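Local structure of L-Ala-D/L-Glu epimerase, a muconate lactonizing enzyme (Klebsiella pneumoniae subsp. pneumoniae MGH 78578, 3FCP) at residues A[62-65]-A[66-69]; A[70-74]-A[75-79]; A[145-148]-A[149-152]; A[300-303]-A[304-307]; A[203-206]-A[207-210]. The protein is a magnesium-binding enolase-superfamily protein of the muconate lactonizing enzyme kind, with an N-terminal capping domain set against a TIM-barrel domain. All blocks are in the same frame, centred on the assembly; numbering follows the deposited sequence.

Interaction 1. Residues A[62-65]-A[66-69]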
loop_
_atom_site.group_PDB
_atom_site.type_symbol
_atom_site.label_atom_id
_atom_site.label_comp_id
_atom_site.label_asym_id
_atom_site.label_seq_id
_atom_site.Cartn_x
_atom_site.Cartn_y
_atom_site.Cartn_z
ATOM N N VAL A 62 -10.745 31.394 6.534
ATOM C CA VAL A 62 -12.124 31.550 6.074
ATOM C C VAL A 62 -13.008 32.340 7.033
ATOM O O VAL A 62 -14.150 32.663 6.704
ATOM C CB VAL A 62 -12.792 30.176 5.819
ATOM C CG1 VAL A 62 -11.901 29.320 4.926
ATOM C CG2 VAL A 62 -13.071 29.470 7.141
ATOM N N GLU A 63 -12.478 32.662 8.209
ATOM C CA GLU A 63 -13.243 33.398 9.215
ATOM C C GLU A 63 -12.738 34.829 9.391
ATOM O O GLU A 63 -11.621 35.055 9.852
ATOM C CB GLU A 63 -13.189 32.653 10.558
ATOM C CG GLU A 63 -13.834 31.262 10.520
ATOM C CD GLU A 63 -13.765 30.528 11.857
ATOM O OE1 GLU A 63 -14.239 31.077 12.877
ATOM O OE2 GLU A 63 -13.247 29.393 11.883
ATOM N N SER A 64 -13.569 35.796 9.019
ATOM C CA SER A 64 -13.208 37.206 9.131
ATOM C C SER A 64 -13.650 37.762 10.480
ATOM O O SER A 64 -14.442 37.138 11.188
ATOM C CB SER A 64 -13.892 38.006 8.023
ATOM O OG SER A 64 -15.298 37.995 8.213
ATOM N N PRO A 65 -13.138 38.944 10.859
ATOM C CA PRO A 65 -13.544 39.521 12.144
ATOM C C PRO A 65 -15.056 39.758 12.202
ATOM O O PRO A 65 -15.682 39.563 13.243
ATOM C CB PRO A 65 -12.746 40.825 12.207
ATOM C CG PRO A 65 -11.475 40.477 11.464
ATOM C CD PRO A 65 -12.013 39.700 10.271
ATOM N N GLU A 66 -15.652 40.176 11.087
ATOM C CA GLU A 66 -17.086 40.422 11.098
ATOM C C GLU A 66 -17.916 39.129 11.138
ATOM O O GLU A 66 -18.972 39.090 11.771
ATOM C CB GLU A 66 -17.503 41.311 9.915
ATOM C CG GLU A 66 -16.595 41.277 8.702
ATOM C CD GLU A 66 -15.272 41.996 8.919
ATOM O OE1 GLU A 66 -14.251 41.308 9.086
ATOM O OE2 GLU A 66 -15.252 43.245 8.924
ATOM N N ALA A 67 -17.438 38.070 10.492
ATOM C CA ALA A 67 -18.162 36.798 10.505
ATOM C C ALA A 67 -18.020 36.161 11.889
ATOM O O ALA A 67 -18.934 35.501 12.382
ATOM C CB ALA A 67 -17.608 35.856 9.439
ATOM N N ILE A 68 -16.857 36.358 12.502
ATOM C CA ILE A 68 -16.599 35.828 13.832
ATOM C C ILE A 68 -17.556 36.512 14.808
ATOM O O ILE A 68 -18.192 35.857 15.641
ATOM C CB ILE A 68 -15.132 36.086 14.237
ATOM C CG1 ILE A 68 -14.217 35.170 13.419
ATOM C CG2 ILE A 68 -14.943 35.855 15.738
ATOM C CD1 ILE A 68 -12.746 35.504 13.536
ATOM N N SER A 69 -17.662 37.833 14.688
ATOM C CA SER A 69 -18.558 38.618 15.535
ATOM C C SER A 69 -20.002 38.143 15.323
ATOM O O SER A 69 -20.774 37.983 16.273
ATOM C CB SER A 69 -18.424 40.104 15.176
ATOM O OG SER A 69 -19.366 40.890 15.871
#
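Ser-64 meets Ala-67 across the first turn of helix 65-80, where it serves as the N-cap. Its OG accepts from Ala-67 N at 3.1 Å, with an N-H...O angle of 154°. A chi1 of 66° tucks OG between the backbone N and the carbonyl carbon, where it can meet Ala-67 N. Ala-67 CB packs against Ser-64 OG at 3.4 Å. The main chain winds up behind this cap: Ile-68 N bonds Ser-64 O at 2.9 Å, and Ser-69 N bonds Pro-65 O at 3.0 Å. Ile-68 turns its CG1 branch back across the loop, crossing Glu-63 at about a right angle, with CG1 3.9 Å from Glu-63 CB. Glu-66 runs alongside the Pro-65 ring, pointing the same way, with OE1 against Pro-65 CD; its chain is bent at chi2 and its chi1 of 25° is far from a staggered value. That carboxylate is held from outside, OE1 by Tyr-75 OH of the second subunit and OE2 by a salt bridge to Arg-372. Further out, Phe-104 N bonds Glu-63 OE1, while Pro-65 and Ile-68 rest on Val-36 of strand 33-42. In the loop before the helix Glu-63 O is buried without a polar partner in the model, and Ile-68 CD1 lies 3.9 Å from it.

Interaction 2. Residues A[70-74]-A[75-79]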
loop_
_atom_site.group_PDB
_atom_site.type_symbol
_atom_site.label_atom_id
_atom_site.label_comp_id
_atom_site.label_asym_id
_atom_site.label_seq_id
_atom_site.Cartn_x
_atom_site.Cartn_y
_atom_site.Cartn_z
ATOM N N SER A 70 -20.353 37.913 14.065
ATOM C CA SER A 70 -21.680 37.437 13.701
ATOM C C SER A 70 -21.985 36.086 14.353
ATOM O O SER A 70 -23.064 35.890 14.901
ATOM C CB SER A 70 -21.780 37.307 12.176
ATOM O OG SER A 70 -22.959 36.619 11.800
ATOM N N ALA A 71 -21.034 35.156 14.289
ATOM C CA ALA A 71 -21.221 33.832 14.884
ATOM C C ALA A 71 -21.499 33.958 16.383
ATOM O O ALA A 71 -22.379 33.290 16.919
ATOM C CB ALA A 71 -19.987 32.970 14.653
ATOM N N ILE A 72 -20.751 34.829 17.052
ATOM C CA ILE A 72 -20.929 35.036 18.484
ATOM C C ILE A 72 -22.284 35.658 18.822
ATOM O O ILE A 72 -23.013 35.158 19.678
ATOM C CB ILE A 72 -19.802 35.933 19.044
ATOM C CG1 ILE A 72 -18.469 35.188 18.945
ATOM C CG2 ILE A 72 -20.112 36.337 20.493
ATOM C CD1 ILE A 72 -17.251 36.036 19.232
ATOM N N THR A 73 -22.622 36.744 18.138
ATOM C CA THR A 73 -23.880 37.449 18.379
ATOM C C THR A 73 -25.145 36.663 18.036
ATOM O O THR A 73 -26.019 36.486 18.883
ATOM C CB THR A 73 -23.933 38.780 17.588
ATOM O OG1 THR A 73 -22.839 39.617 17.985
ATOM C CG2 THR A 73 -25.257 39.514 17.859
ATOM N N HIS A 74 -25.234 36.184 16.799
ATOM C CA HIS A 74 -26.423 35.473 16.340
ATOM C C HIS A 74 -26.595 34.005 16.684
ATOM O O HIS A 74 -27.724 33.523 16.730
ATOM C CB HIS A 74 -26.559 35.609 14.825
ATOM C CG HIS A 74 -26.776 37.013 14.361
ATOM N ND1 HIS A 74 -25.751 37.927 14.247
ATOM C CD2 HIS A 74 -27.907 37.666 13.999
ATOM C CE1 HIS A 74 -26.240 39.083 13.832
ATOM N NE2 HIS A 74 -27.545 38.951 13.676
ATOM N N TYR A 75 -25.499 33.292 16.926
ATOM C CA TYR A 75 -25.600 31.865 17.198
ATOM C C TYR A 75 -25.096 31.379 18.549
ATOM O O TYR A 75 -25.837 30.739 19.290
ATOM C CB TYR A 75 -24.908 31.101 16.063
ATOM C CG TYR A 75 -25.589 31.328 14.729
ATOM C CD1 TYR A 75 -26.768 30.656 14.407
ATOM C CD2 TYR A 75 -25.106 32.277 13.830
ATOM C CE1 TYR A 75 -27.454 30.927 13.219
ATOM C CE2 TYR A 75 -25.787 32.559 12.639
ATOM C CZ TYR A 75 -26.960 31.881 12.344
ATOM O OH TYR A 75 -27.655 32.172 11.191
ATOM N N LEU A 76 -23.846 31.677 18.879
ATOM C CA LEU A 76 -23.302 31.226 20.147
ATOM C C LEU A 76 -23.989 31.841 21.370
ATOM O O LEU A 76 -24.218 31.151 22.363
ATOM C CB LEU A 76 -21.794 31.493 20.190
ATOM C CG LEU A 76 -20.988 30.529 19.311
ATOM C CD1 LEU A 76 -19.581 31.088 19.044
ATOM C CD2 LEU A 76 -20.924 29.168 19.992
ATOM N N THR A 77 -24.335 33.126 21.295
ATOM C CA THR A 77 -24.965 33.785 22.430
ATOM C C THR A 77 -26.313 33.173 22.821
ATOM O O THR A 77 -26.510 32.788 23.974
ATOM C CB THR A 77 -25.107 35.295 22.173
ATOM O OG1 THR A 77 -23.799 35.873 22.070
ATOM C CG2 THR A 77 -25.862 35.977 23.318
ATOM N N PRO A 78 -27.254 33.066 21.872
ATOM C CA PRO A 78 -28.531 32.471 22.278
ATOM C C PRO A 78 -28.422 30.981 22.615
ATOM O O PRO A 78 -29.249 30.440 23.349
ATOM C CB PRO A 78 -29.446 32.756 21.082
ATOM C CG PRO A 78 -28.488 32.834 19.919
ATOM C CD PRO A 78 -27.336 33.618 20.508
ATOM N N LEU A 79 -27.392 30.321 22.098
ATOM C CA LEU A 79 -27.207 28.901 22.358
ATOM C C LEU A 79 -26.683 28.638 23.774
ATOM O O LEU A 79 -27.077 27.664 24.425
ATOM C CB LEU A 79 -26.242 28.314 21.314
ATOM C CG LEU A 79 -25.832 26.833 21.308
ATOM C CD1 LEU A 79 -24.899 26.563 22.461
ATOM C CD2 LEU A 79 -27.065 25.929 21.374
#
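The Tyr-75 ring has His-74 O over one face, 3.7 Å from CG, and Ala-71 O at its edge, near the ring plane. CB of His-74 also touches the ring, 3.8 Å from Tyr-75 CD2. The imidazole of His-74 is turned so that Ser-70 O lies in its plane at the edge, where ND1 makes a weak bond of 3.4 Å. Both rings project from the middle of helix 65-80, where a wider, pi-type turn interrupts the alpha-helical pattern. The evidence is in the bonding: Ala-71 O accepts from Tyr-75 N at 3.1 Å, a bent bond with the donor above the carbonyl plane, and also from Leu-76 N, five residues on, at 2.9 Å and 173°. The next carbonyl repeats the five-residue spacing, Ile-72 O taking Thr-77 N. The short axes of 70-74 and 75-79 differ by 29°, a bend that goes with the wide turn. Pro-78, whose nitrogen has no hydrogen to give, is a further break in the pattern; its CD lies 3.5 Å from Thr-73 O.

Outward, Ala-71 packs on Leu-58 and Tyr-75 on Gly-57, both of the second subunit, so this face of the helix belongs to a subunit interface, to which the Tyr-75 hydroxyl is also bonded. On the inner side Ile-72 and Leu-76 pack on Ala-105 of helix 103-121. Thr-77 adds a second grip on the already bonded Ile-72 O: with chi1 at -64° its hydroxyl lies beside its own backbone N, and OG1 donates to Ile-72 O at 2.6 Å from above the carbonyl plane.

Interaction 3. Residues A[145-148]-A[149-152]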
loop_
_atom_site.group_PDB
_atom_site.type_symbol
_atom_site.label_atom_id
_atom_site.label_comp_id
_atom_site.label_asym_id
_atom_site.label_seq_id
_atom_site.Cartn_x
_atom_site.Cartn_y
_atom_site.Cartn_z
ATOM N N SER A 145 10.167 42.143 6.902
ATOM C CA SER A 145 10.113 43.529 6.440
ATOM C C SER A 145 10.160 43.595 4.920
ATOM O O SER A 145 9.912 44.645 4.329
ATOM C CB SER A 145 11.283 44.333 7.015
ATOM O OG SER A 145 12.513 43.917 6.447
ATOM N N GLY A 146 10.476 42.469 4.291
ATOM C CA GLY A 146 10.563 42.438 2.844
ATOM C C GLY A 146 11.930 42.892 2.365
ATOM O O GLY A 146 12.214 42.866 1.167
ATOM N N ASP A 147 12.779 43.308 3.302
ATOM C CA ASP A 147 14.131 43.763 2.980
ATOM C C ASP A 147 15.179 42.942 3.733
ATOM O O ASP A 147 15.222 42.951 4.965
ATOM C CB ASP A 147 14.297 45.243 3.343
ATOM C CG ASP A 147 15.684 45.774 3.006
ATOM O OD1 ASP A 147 15.991 45.919 1.805
ATOM O OD2 ASP A 147 16.474 46.034 3.938
ATOM N N THR A 148 16.030 42.240 2.990
ATOM C CA THR A 148 17.067 41.409 3.589
ATOM C C THR A 148 17.903 42.182 4.604
ATOM O O THR A 148 18.088 41.737 5.736
ATOM C CB THR A 148 18.007 40.840 2.514
ATOM O OG1 THR A 148 17.238 40.135 1.533
ATOM C CG2 THR A 148 19.020 39.891 3.136
ATOM N N ALA A 149 18.408 43.339 4.187
ATOM C CA ALA A 149 19.232 44.178 5.051
ATOM C C ALA A 149 18.492 44.549 6.334
ATOM O O ALA A 149 19.028 44.411 7.435
ATOM C CB ALA A 149 19.655 45.445 4.301
ATOM N N LYS A 150 17.258 45.019 6.197
ATOM C CA LYS A 150 16.474 45.393 7.369
ATOM C C LYS A 150 16.275 44.205 8.311
ATOM O O LYS A 150 16.443 44.335 9.525
ATOM C CB LYS A 150 15.119 45.962 6.942
ATOM C CG LYS A 150 15.221 47.301 6.225
ATOM C CD LYS A 150 13.853 47.874 5.887
ATOM C CE LYS A 150 13.986 49.187 5.122
ATOM N NZ LYS A 150 12.660 49.765 4.760
ATOM N N ASP A 151 15.931 43.046 7.750
ATOM C CA ASP A 151 15.714 41.846 8.556
ATOM C C ASP A 151 16.959 41.448 9.337
ATOM O O ASP A 151 16.882 41.157 10.530
ATOM C CB ASP A 151 15.279 40.670 7.676
ATOM C CG ASP A 151 13.900 40.866 7.080
ATOM O OD1 ASP A 151 13.085 41.603 7.679
ATOM O OD2 ASP A 151 13.621 40.269 6.019
ATOM N N ILE A 152 18.102 41.430 8.659
ATOM C CA ILE A 152 19.360 41.067 9.303
ATOM C C ILE A 152 19.690 42.013 10.453
ATOM O O ILE A 152 20.133 41.577 11.515
ATOM C CB ILE A 152 20.530 41.072 8.291
ATOM C CG1 ILE A 152 20.401 39.862 7.359
ATOM C CG2 ILE A 152 21.868 41.055 9.025
ATOM C CD1 ILE A 152 21.422 39.822 6.245
HETATM O O HOH W 1 11.317 39.978 4.750
#
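An ST turn running into a helix N-cap joins strand 136-143 to helix 148-158, and Ser-145 ties it to the first turn of the helix by reaching Asp-151. A chi1 of 69° places Ser-145 OG between its backbone N and carbonyl carbon, where it meets both Asp-151 OD1 and Asp-147 N. The hydroxyl of Ser-145 donates to Asp-151 OD1 at 2.7 Å, coming from well above the carboxylate plane, while Ser-145 N reaches Asp-151 OD1 at 3.1 Å on its syn lone pair. Ser-145 OG also accepts from Asp-147 N at 3.2 Å, which closes the ST turn. A water donates to Asp-151 OD2 at 2.6 Å and accepts from Gly-146 N at 2.7 Å. Two bonds on OD1 and one on OD2 thus fix the carboxylate's rotation close to the helix start, where the helix dipole would probably stabilise a negative charge. Asp-147 caps the helix by accepting from Lys-150 N through OD2, although crowding makes the position of OD2 doubtful. Thr-148 and Ile-152 lie side by side and face helix 176-189, whose His-182 bonds Thr-148 OG1. The ST turn and N-cap together make the loop from strand 136-143 into helix 148-158, a beta-to-alpha connection of the TIM-barrel domain.

Interaction 4. Residues A[300-303]-A[304-307]; sequences GGTM and LEGT
In the loop that leaves barrel strand 297-300 for helix 307-317, the carboxylate of Glu-305 folds back onto Thr-302 and Met-303. OE1 is gripped twice. Thr-302 OG1 donates to Glu-305 OE1 at 2.6 Å, nearly along the C-O axis, and Met-303 N donates to that oxygen at 3.0 Å and 171°, from above the carboxylate plane. The Thr-302 and Glu-305 side chains run antiparallel, overlapping at their ends: Thr-302 holds OG1 anti to its own N (chi1 -166°), and Glu-305 bends at chi2 to bring its head back over the chain. OG1 has a second task, accepting from Leu-304 N at 2.9 Å, so donor and acceptor roles are both used. The backbone bends at Leu-304, in a left-handed conformation with positive phi (66°), and Leu-304 CD2 comes to 4.0 Å from Thr-302 CG2. This is the connection after the seventh strand of the TIM-barrel, on the side where the enolase superfamily gathers its site, and the side chain of Met-303 is about 7 Å from the bound magnesium ion. Both domains clamp the loop: Gln-33 and Glu-51 of the N-terminal domain bond Leu-304 O and Gly-306 N, while Glu-327 takes Thr-302 N. Met-303 CB sits 3.2 Å from Glu-305 OE2, and Met-303 O is buried with no polar partner in the model.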
loop_
_atom_site.group_PDB
_atom_site.type_symbol
_atom_site.label_atom_id
_atom_site.label_comp_id
_atom_site.label_asym_id
_atom_site.label_seq_id
_atom_site.Cartn_x
_atom_site.Cartn_y
_atom_site.Cartn_z
ATOM N N GLY A 300 3.965 26.262 19.387
ATOM C CA GLY A 300 2.908 27.161 19.840
ATOM C C GLY A 300 2.649 28.270 18.832
ATOM O O GLY A 300 3.355 29.283 18.817
ATOM N N GLY A 301 1.625 28.089 18.000
ATOM C CA GLY A 301 1.325 29.063 16.965
ATOM C C GLY A 301 0.417 30.222 17.325
ATOM O O GLY A 301 -0.258 30.201 18.355
ATOM N N THR A 302 0.388 31.229 16.451
ATOM C CA THR A 302 -0.426 32.427 16.663
ATOM C C THR A 302 -1.118 32.903 15.401
ATOM O O THR A 302 -0.729 32.541 14.288
ATOM C CB THR A 302 0.438 33.629 17.160
ATOM O OG1 THR A 302 -0.412 34.668 17.663
ATOM C CG2 THR A 302 1.292 34.190 16.016
ATOM N N MET A 303 -2.150 33.718 15.599
ATOM C CA MET A 303 -2.883 34.346 14.510
ATOM C C MET A 303 -2.652 35.849 14.727
ATOM O O MET A 303 -3.397 36.703 14.233
ATOM C CB MET A 303 -4.375 34.006 14.582
ATOM C CG MET A 303 -4.737 32.575 14.150
ATOM S SD MET A 303 -4.198 32.068 12.490
ATOM C CE MET A 303 -4.989 33.239 11.488
ATOM N N LEU A 304 -1.581 36.141 15.462
ATOM C CA LEU A 304 -1.179 37.501 15.820
ATOM C C LEU A 304 -2.207 38.150 16.750
ATOM O O LEU A 304 -2.621 39.291 16.552
ATOM C CB LEU A 304 -0.957 38.361 14.565
ATOM C CG LEU A 304 0.209 37.919 13.667
ATOM C CD1 LEU A 304 0.400 38.911 12.518
ATOM C CD2 LEU A 304 1.478 37.831 14.489
ATOM N N GLU A 305 -2.618 37.395 17.766
ATOM C CA GLU A 305 -3.574 37.871 18.757
ATOM C C GLU A 305 -2.950 38.960 19.622
ATOM O O GLU A 305 -1.724 39.063 19.719
ATOM C CB GLU A 305 -3.986 36.730 19.703
ATOM C CG GLU A 305 -4.878 35.636 19.131
ATOM C CD GLU A 305 -4.130 34.580 18.335
ATOM O OE1 GLU A 305 -2.879 34.561 18.348
ATOM O OE2 GLU A 305 -4.811 33.753 17.699
ATOM N N GLY A 306 -3.806 39.765 20.251
ATOM C CA GLY A 306 -3.336 40.783 21.168
ATOM C C GLY A 306 -3.017 40.050 22.466
ATOM O O GLY A 306 -2.836 38.832 22.454
ATOM N N THR A 307 -2.976 40.766 23.585
ATOM C CA THR A 307 -2.655 40.156 24.868
ATOM C C THR A 307 -3.626 39.076 25.364
ATOM O O THR A 307 -3.190 38.065 25.910
ATOM C CB THR A 307 -2.509 41.233 25.968
ATOM O OG1 THR A 307 -1.435 42.118 25.622
ATOM C CG2 THR A 307 -2.209 40.592 27.322
#

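Interaction 5. Residues A[203-206]-A[207-210]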
loop_
_atom_site.group_PDB
_atom_site.type_symbol
_atom_site.label_atom_id
_atom_site.label_comp_id
_atom_site.label_asym_id
_atom_site.label_seq_id
_atom_site.Cartn_x
_atom_site.Cartn_y
_atom_site.Cartn_z
ATOM N N ALA A 203 2.358 29.193 -0.252
ATOM C CA ALA A 203 2.715 29.777 -1.541
ATOM C C ALA A 203 3.256 28.905 -2.668
ATOM O O ALA A 203 3.013 29.193 -3.836
ATOM C CB ALA A 203 3.673 30.955 -1.310
ATOM N N TRP A 204 3.972 27.835 -2.347
ATOM C CA TRP A 204 4.564 27.018 -3.399
ATOM C C TRP A 204 3.788 25.856 -3.978
ATOM O O TRP A 204 3.093 25.127 -3.273
ATOM C CB TRP A 204 5.923 26.475 -2.952
ATOM C CG TRP A 204 6.963 27.519 -2.687
ATOM C CD1 TRP A 204 7.003 28.793 -3.184
ATOM C CD2 TRP A 204 8.152 27.356 -1.909
ATOM N NE1 TRP A 204 8.146 29.432 -2.763
ATOM C CE2 TRP A 204 8.870 28.573 -1.979
ATOM C CE3 TRP A 204 8.684 26.296 -1.160
ATOM C CZ2 TRP A 204 10.092 28.759 -1.329
ATOM C CZ3 TRP A 204 9.898 26.479 -0.516
ATOM C CH2 TRP A 204 10.589 27.704 -0.604
ATOM N N ASP A 205 3.941 25.688 -5.285
ATOM C CA ASP A 205 3.340 24.577 -5.998
ATOM C C ASP A 205 4.279 23.421 -5.644
ATOM O O ASP A 205 5.371 23.649 -5.115
ATOM C CB ASP A 205 3.384 24.825 -7.505
ATOM C CG ASP A 205 4.794 25.108 -7.998
ATOM O OD1 ASP A 205 5.239 26.268 -7.886
ATOM O OD2 ASP A 205 5.464 24.171 -8.480
ATOM N N ALA A 206 3.870 22.197 -5.953
ATOM C CA ALA A 206 4.657 21.003 -5.649
ATOM C C ALA A 206 6.086 20.991 -6.199
ATOM O O ALA A 206 7.024 20.599 -5.499
ATOM C CB ALA A 206 3.910 19.761 -6.132
ATOM N N ALA A 207 6.256 21.408 -7.448
ATOM C CA ALA A 207 7.580 21.423 -8.073
ATOM C C ALA A 207 8.497 22.473 -7.432
ATOM O O ALA A 207 9.659 22.202 -7.125
ATOM C CB ALA A 207 7.440 21.678 -9.587
ATOM N N THR A 208 7.966 23.673 -7.230
ATOM C CA THR A 208 8.725 24.748 -6.609
ATOM C C THR A 208 9.051 24.346 -5.171
ATOM O O THR A 208 10.139 24.613 -4.670
ATOM C CB THR A 208 7.905 26.054 -6.604
ATOM O OG1 THR A 208 7.628 26.441 -7.958
ATOM C CG2 THR A 208 8.662 27.174 -5.887
ATOM N N GLY A 209 8.096 23.696 -4.514
ATOM C CA GLY A 209 8.302 23.269 -3.141
ATOM C C GLY A 209 9.424 22.258 -2.977
ATOM O O GLY A 209 10.224 22.359 -2.038
ATOM N N ALA A 210 9.485 21.277 -3.874
ATOM C CA ALA A 210 10.534 20.264 -3.807
ATOM C C ALA A 210 11.898 20.936 -3.949
ATOM O O ALA A 210 12.807 20.702 -3.152
ATOM C CB ALA A 210 10.341 19.225 -4.909
#
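Asp-205 reaches over the first turn of helix 206-218 to Thr-208 and forms its N-cap. Its chi1 of 55° sets the carboxylate between the backbone N and carbonyl carbon, which brings OD2 to within 2.8 Å of Thr-208 N; that N-H comes in from above the carboxylate plane, at an N-H...O angle of 165°. Thr-208 turns OG1 beside its own backbone N. Thr-208 OG1 donates to Asp-205 OD1, but the modelled 2.4 Å is very short and its exact value is doubtful. The same rotamer, chi1 -62°, leaves the methyl CG2 anti to the backbone N, directed at the indole of Trp-204. It sits over one face as a CH-pi contact, with CG2 3.7 Å from the centroid of the five-membered ring. The six-membered part of the indole lies against Gly-209, CE3 to CA 3.6 Å. Behind the side chains, Gly-209 N bonds Asp-205 O at 2.8 Å. The indole and Thr-208 together also meet Leu-176, at the start of helix 176-189, the preceding barrel helix. The cap follows the loop from strand 195-199, Trp-204 shares backbone bonding with Pro-227 just beyond strand 223-225, and a third subunit packs Thr-268 and Trp-324 on Ala-206 and Ala-207.

Interactions 1 and 2 follow one another on helix 65-80, their centres 12 Å apart, and both touch the second subunit. Interaction 4, in the barrel domain, comes to about 7 Å (nearest atoms) from interaction 1 in the N-terminal domain, without touching it. It also lies nearest the metal, the Met-303 side chain being about 7 Å from the magnesium ion held by Asn-201, Asp-250 and Glu-251. The side chains of Trp-204 in interaction 5 and Glu-63 in interaction 1 stand farther off, at about 13 and 14 Å. Interactions 3 and 5 both cap barrel helices, with centres 23 Å apart, and interaction 5 meets a third subunit. Centres of interactions 2 and 3 are 43 Å apart.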